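Local coordinates for putative ubiquinone biosynthesis protein (Nostoc punctiforme, PDB 3MSQ), which belongs to the Coq4 family and probably takes part in the biosynthesis of ubiquinone or a related quinone, at residues E68-A73 with W203-D208. Sequence-based numbering, arbitrary orientation.
Sequences ERWLPA and WDQLWD
Asp204 faces both the indole of Trp70 and the backbone of Ala73, dividing its two carboxylate oxygens between them. Asp204 OD2 accepts a hydrogen bond from Ala73 N at 2.8 Å; the N-H points almost straight at the oxygen (161°) and meets the lone pair anti to OD1. With CG set between its own backbone N and carbonyl carbon (chi1 64°), the carboxylate lies beside the indole, its plane turned 82° from that of the ring. Asp204 OD1 approaches the edge of the Trp70 indole near its plane, 3.3 Å from Trp70 CZ2. Trp70 CH2 lies 3.6 Å from Trp203 N, which approaches obliquely, while Pro72 CB packs on Asp204 CB at 4.1 Å. Helix 114-133 also packs against this loop, Leu121 touching Trp70 and Ser124 touching Pro72. Were Asp204 an alanine, Ala73 N would probably lose this acceptor, and a gap would be likely to open beside the indole edge. The contact thus ties the loop after helix 60-68 to the 3-10 turn ahead of helix 211-218, with an acidic side chain serving as backbone acceptor and, through its other oxygen, as a probably favourable electrostatic neighbour of the electropositive aromatic rim.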
ATOM      1  N   GLU A  68      -8.810 -30.802 -23.341  1.00 52.84           N
ATOM      2  CA  GLU A  68     -10.058 -31.389 -22.850  1.00 52.09           C
ATOM      3  C   GLU A  68     -10.837 -30.446 -21.910  1.00 55.18           C
ATOM      4  O   GLU A  68     -12.036 -30.669 -21.689  1.00 54.96           O
ATOM      5  CB  GLU A  68      -9.767 -32.657 -22.045  1.00 53.48           C
ATOM      6  CG  GLU A  68      -9.022 -33.778 -22.738  1.00 64.85           C
ATOM      7  CD  GLU A  68      -8.762 -34.925 -21.778  1.00 91.47           C
ATOM      8  OE1 GLU A  68      -9.595 -35.151 -20.866  1.00 77.67           O
ATOM      9  OE2 GLU A  68      -7.703 -35.581 -21.921  1.00 91.08           O
ATOM     10  N   ARG A  69     -10.143 -29.446 -21.305  1.00 50.02           N
ATOM     11  CA  ARG A  69     -10.662 -28.543 -20.264  1.00 48.73           C
ATOM     12  C   ARG A  69     -11.177 -29.427 -19.143  1.00 55.14           C
ATOM     13  O   ARG A  69     -12.300 -29.275 -18.656  1.00 57.05           O
ATOM     14  CB  ARG A  69     -11.701 -27.542 -20.779  1.00 46.06           C
ATOM     15  CG  ARG A  69     -11.152 -26.576 -21.819  1.00 52.35           C
ATOM     16  CD  ARG A  69     -10.492 -25.387 -21.175  1.00 52.09           C
ATOM     17  NE  ARG A  69     -10.163 -24.308 -22.109  1.00 59.51           N
ATOM     18  CZ  ARG A  69     -11.001 -23.334 -22.455  1.00 67.13           C
ATOM     19  NH1 ARG A  69     -12.251 -23.333 -22.007  1.00 55.15           N
ATOM     20  NH2 ARG A  69     -10.605 -22.371 -23.275  1.00 47.18           N
ATOM     21  N   TRP A  70     -10.338 -30.423 -18.803  1.00 51.02           N
ATOM     22  CA  TRP A  70     -10.552 -31.460 -17.810  1.00 50.81           C
ATOM     23  C   TRP A  70     -10.722 -30.881 -16.431  1.00 54.01           C
ATOM     24  O   TRP A  70      -9.890 -30.081 -15.985  1.00 55.52           O
ATOM     25  CB  TRP A  70      -9.373 -32.467 -17.813  1.00 50.10           C
ATOM     26  CG  TRP A  70      -9.556 -33.594 -16.837  1.00 52.04           C
ATOM     27  CD1 TRP A  70     -10.174 -34.785 -17.074  1.00 55.96           C
ATOM     28  CD2 TRP A  70      -9.216 -33.591 -15.438  1.00 52.15           C
ATOM     29  NE1 TRP A  70     -10.229 -35.532 -15.913  1.00 55.95           N
ATOM     30  CE2 TRP A  70      -9.657 -34.818 -14.895  1.00 56.42           C
ATOM     31  CE3 TRP A  70      -8.579 -32.667 -14.587  1.00 53.26           C
ATOM     32  CZ2 TRP A  70      -9.482 -35.144 -13.553  1.00 55.66           C
ATOM     33  CZ3 TRP A  70      -8.412 -32.991 -13.255  1.00 54.54           C
ATOM     34  CH2 TRP A  70      -8.860 -34.217 -12.750  1.00 55.70           C
ATOM     35  N   LEU A  71     -11.755 -31.346 -15.720  1.00 47.35           N
ATOM     36  CA  LEU A  71     -12.002 -30.974 -14.325  1.00 45.25           C
ATOM     37  C   LEU A  71     -12.443 -32.243 -13.608  1.00 46.62           C
ATOM     38  O   LEU A  71     -13.029 -33.100 -14.254  1.00 46.94           O
ATOM     39  CB  LEU A  71     -13.041 -29.852 -14.208  1.00 45.40           C
ATOM     40  CG  LEU A  71     -12.588 -28.455 -14.646  1.00 48.80           C
ATOM     41  CD1 LEU A  71     -13.758 -27.527 -14.752  1.00 48.38           C
ATOM     42  CD2 LEU A  71     -11.514 -27.892 -13.723  1.00 47.61           C
ATOM     43  N   PRO A  72     -12.113 -32.444 -12.320  1.00 42.85           N
ATOM     44  CA  PRO A  72     -12.455 -33.714 -11.667  1.00 43.48           C
ATOM     45  C   PRO A  72     -13.953 -33.961 -11.474  1.00 50.80           C
ATOM     46  O   PRO A  72     -14.721 -33.035 -11.218  1.00 51.17           O
ATOM     47  CB  PRO A  72     -11.691 -33.647 -10.345  1.00 44.70           C
ATOM     48  CG  PRO A  72     -11.543 -32.213 -10.079  1.00 47.98           C
ATOM     49  CD  PRO A  72     -11.383 -31.553 -11.398  1.00 43.71           C
ATOM     50  N   ALA A  73     -14.357 -35.239 -11.631  1.00 48.93           N
ATOM     51  CA  ALA A  73     -15.728 -35.713 -11.475  1.00 49.48           C
ATOM     52  C   ALA A  73     -16.197 -35.502 -10.033  1.00 56.91           C
ATOM     53  O   ALA A  73     -15.372 -35.461  -9.125  1.00 57.06           O
ATOM     54  CB  ALA A  73     -15.817 -37.176 -11.859  1.00 50.33           C
ATOM     55  N   TRP A 203      -6.591 -36.577 -11.320  1.00 57.78           N
ATOM     56  CA  TRP A 203      -6.841 -36.996  -9.933  1.00 59.46           C
ATOM     57  C   TRP A 203      -8.045 -37.901  -9.664  1.00 60.25           C
ATOM     58  O   TRP A 203      -7.927 -38.822  -8.859  1.00 58.53           O
ATOM     59  CB  TRP A 203      -6.822 -35.786  -8.970  1.00 59.30           C
ATOM     60  CG  TRP A 203      -5.537 -35.011  -8.991  1.00 60.83           C
ATOM     61  CD1 TRP A 203      -5.324 -33.784  -9.552  1.00 63.45           C
ATOM     62  CD2 TRP A 203      -4.275 -35.445  -8.482  1.00 61.29           C
ATOM     63  NE1 TRP A 203      -4.008 -33.417  -9.401  1.00 63.11           N
ATOM     64  CE2 TRP A 203      -3.339 -34.418  -8.745  1.00 64.97           C
ATOM     65  CE3 TRP A 203      -3.835 -36.616  -7.841  1.00 63.66           C
ATOM     66  CZ2 TRP A 203      -1.991 -34.518  -8.373  1.00 64.60           C
ATOM     67  CZ3 TRP A 203      -2.502 -36.712  -7.468  1.00 65.51           C
ATOM     68  CH2 TRP A 203      -1.598 -35.671  -7.727  1.00 65.59           C
ATOM     69  N   ASP A 204      -9.195 -37.646 -10.334  1.00 56.32           N
ATOM     70  CA  ASP A 204     -10.419 -38.434 -10.156  1.00 55.95           C
ATOM     71  C   ASP A 204     -10.262 -39.924 -10.508  1.00 61.54           C
ATOM     72  O   ASP A 204     -11.052 -40.739 -10.044  1.00 62.47           O
ATOM     73  CB  ASP A 204     -11.639 -37.766 -10.818  1.00 56.57           C
ATOM     74  CG  ASP A 204     -11.631 -37.610 -12.329  1.00 59.01           C
ATOM     75  OD1 ASP A 204     -10.733 -38.181 -12.988  1.00 58.24           O
ATOM     76  OD2 ASP A 204     -12.546 -36.957 -12.855  1.00 64.78           O
ATOM     77  N   GLN A 205      -9.201 -40.274 -11.270  1.00 58.48           N
ATOM     78  CA  GLN A 205      -8.841 -41.641 -11.676  1.00 58.93           C
ATOM     79  C   GLN A 205      -7.840 -42.311 -10.698  1.00 63.54           C
ATOM     80  O   GLN A 205      -7.505 -43.495 -10.856  1.00 63.31           O
ATOM     81  CB  GLN A 205      -8.258 -41.616 -13.100  1.00 59.70           C
ATOM     82  CG  GLN A 205      -9.314 -41.553 -14.197  1.00 70.94           C
ATOM     83  CD  GLN A 205      -8.806 -40.848 -15.427  1.00 91.01           C
ATOM     84  OE1 GLN A 205      -9.392 -39.838 -15.861  1.00 94.06           O
ATOM     85  NE2 GLN A 205      -7.696 -41.351 -16.006  1.00 67.95           N
ATOM     86  N   LEU A 206      -7.368 -41.548  -9.697  1.00 59.73           N
ATOM     87  CA  LEU A 206      -6.381 -42.021  -8.726  1.00 59.79           C
ATOM     88  C   LEU A 206      -6.913 -42.232  -7.294  1.00 65.79           C
ATOM     89  O   LEU A 206      -6.132 -42.626  -6.428  1.00 66.15           O
ATOM     90  CB  LEU A 206      -5.154 -41.073  -8.705  1.00 58.49           C
ATOM     91  CG  LEU A 206      -4.348 -40.873  -9.993  1.00 60.78           C
ATOM     92  CD1 LEU A 206      -3.312 -39.775  -9.805  1.00 59.75           C
ATOM     93  CD2 LEU A 206      -3.667 -42.150 -10.428  1.00 62.03           C
ATOM     94  N   TRP A 207      -8.222 -41.986  -7.039  1.00 63.15           N
ATOM     95  CA  TRP A 207      -8.821 -42.141  -5.704  1.00 63.37           C
ATOM     96  C   TRP A 207      -8.602 -43.553  -5.104  1.00 67.46           C
ATOM     97  O   TRP A 207      -8.414 -43.673  -3.896  1.00 67.81           O
ATOM     98  CB  TRP A 207     -10.331 -41.850  -5.734  1.00 62.08           C
ATOM     99  CG  TRP A 207     -10.772 -40.438  -6.014  1.00 61.55           C
ATOM    100  CD1 TRP A 207     -11.669 -40.050  -6.965  1.00 63.68           C
ATOM    101  CD2 TRP A 207     -10.489 -39.266  -5.229  1.00 60.79           C
ATOM    102  NE1 TRP A 207     -11.933 -38.707  -6.851  1.00 62.43           N
ATOM    103  CE2 TRP A 207     -11.221 -38.196  -5.795  1.00 63.86           C
ATOM    104  CE3 TRP A 207      -9.667 -39.005  -4.124  1.00 62.01           C
ATOM    105  CZ2 TRP A 207     -11.138 -36.882  -5.302  1.00 62.26           C
ATOM    106  CZ3 TRP A 207      -9.594 -37.708  -3.634  1.00 62.76           C
ATOM    107  CH2 TRP A 207     -10.321 -36.663  -4.222  1.00 62.50           C
ATOM    108  N   ASP A 208      -8.638 -44.603  -5.958  1.00 63.06           N
ATOM    109  CA  ASP A 208      -8.492 -46.021  -5.613  1.00 63.85           C
ATOM    110  C   ASP A 208      -7.037 -46.537  -5.694  1.00 68.25           C
ATOM    111  O   ASP A 208      -6.808 -47.747  -5.589  1.00 69.01           O
ATOM    112  CB  ASP A 208      -9.414 -46.873  -6.513  1.00 66.44           C
ATOM    113  CG  ASP A 208      -9.030 -46.904  -7.988  1.00 81.24           C
ATOM    114  OD1 ASP A 208      -9.000 -45.817  -8.627  1.00 83.13           O
ATOM    115  OD2 ASP A 208      -8.788 -48.014  -8.515  1.00 87.33           O
TER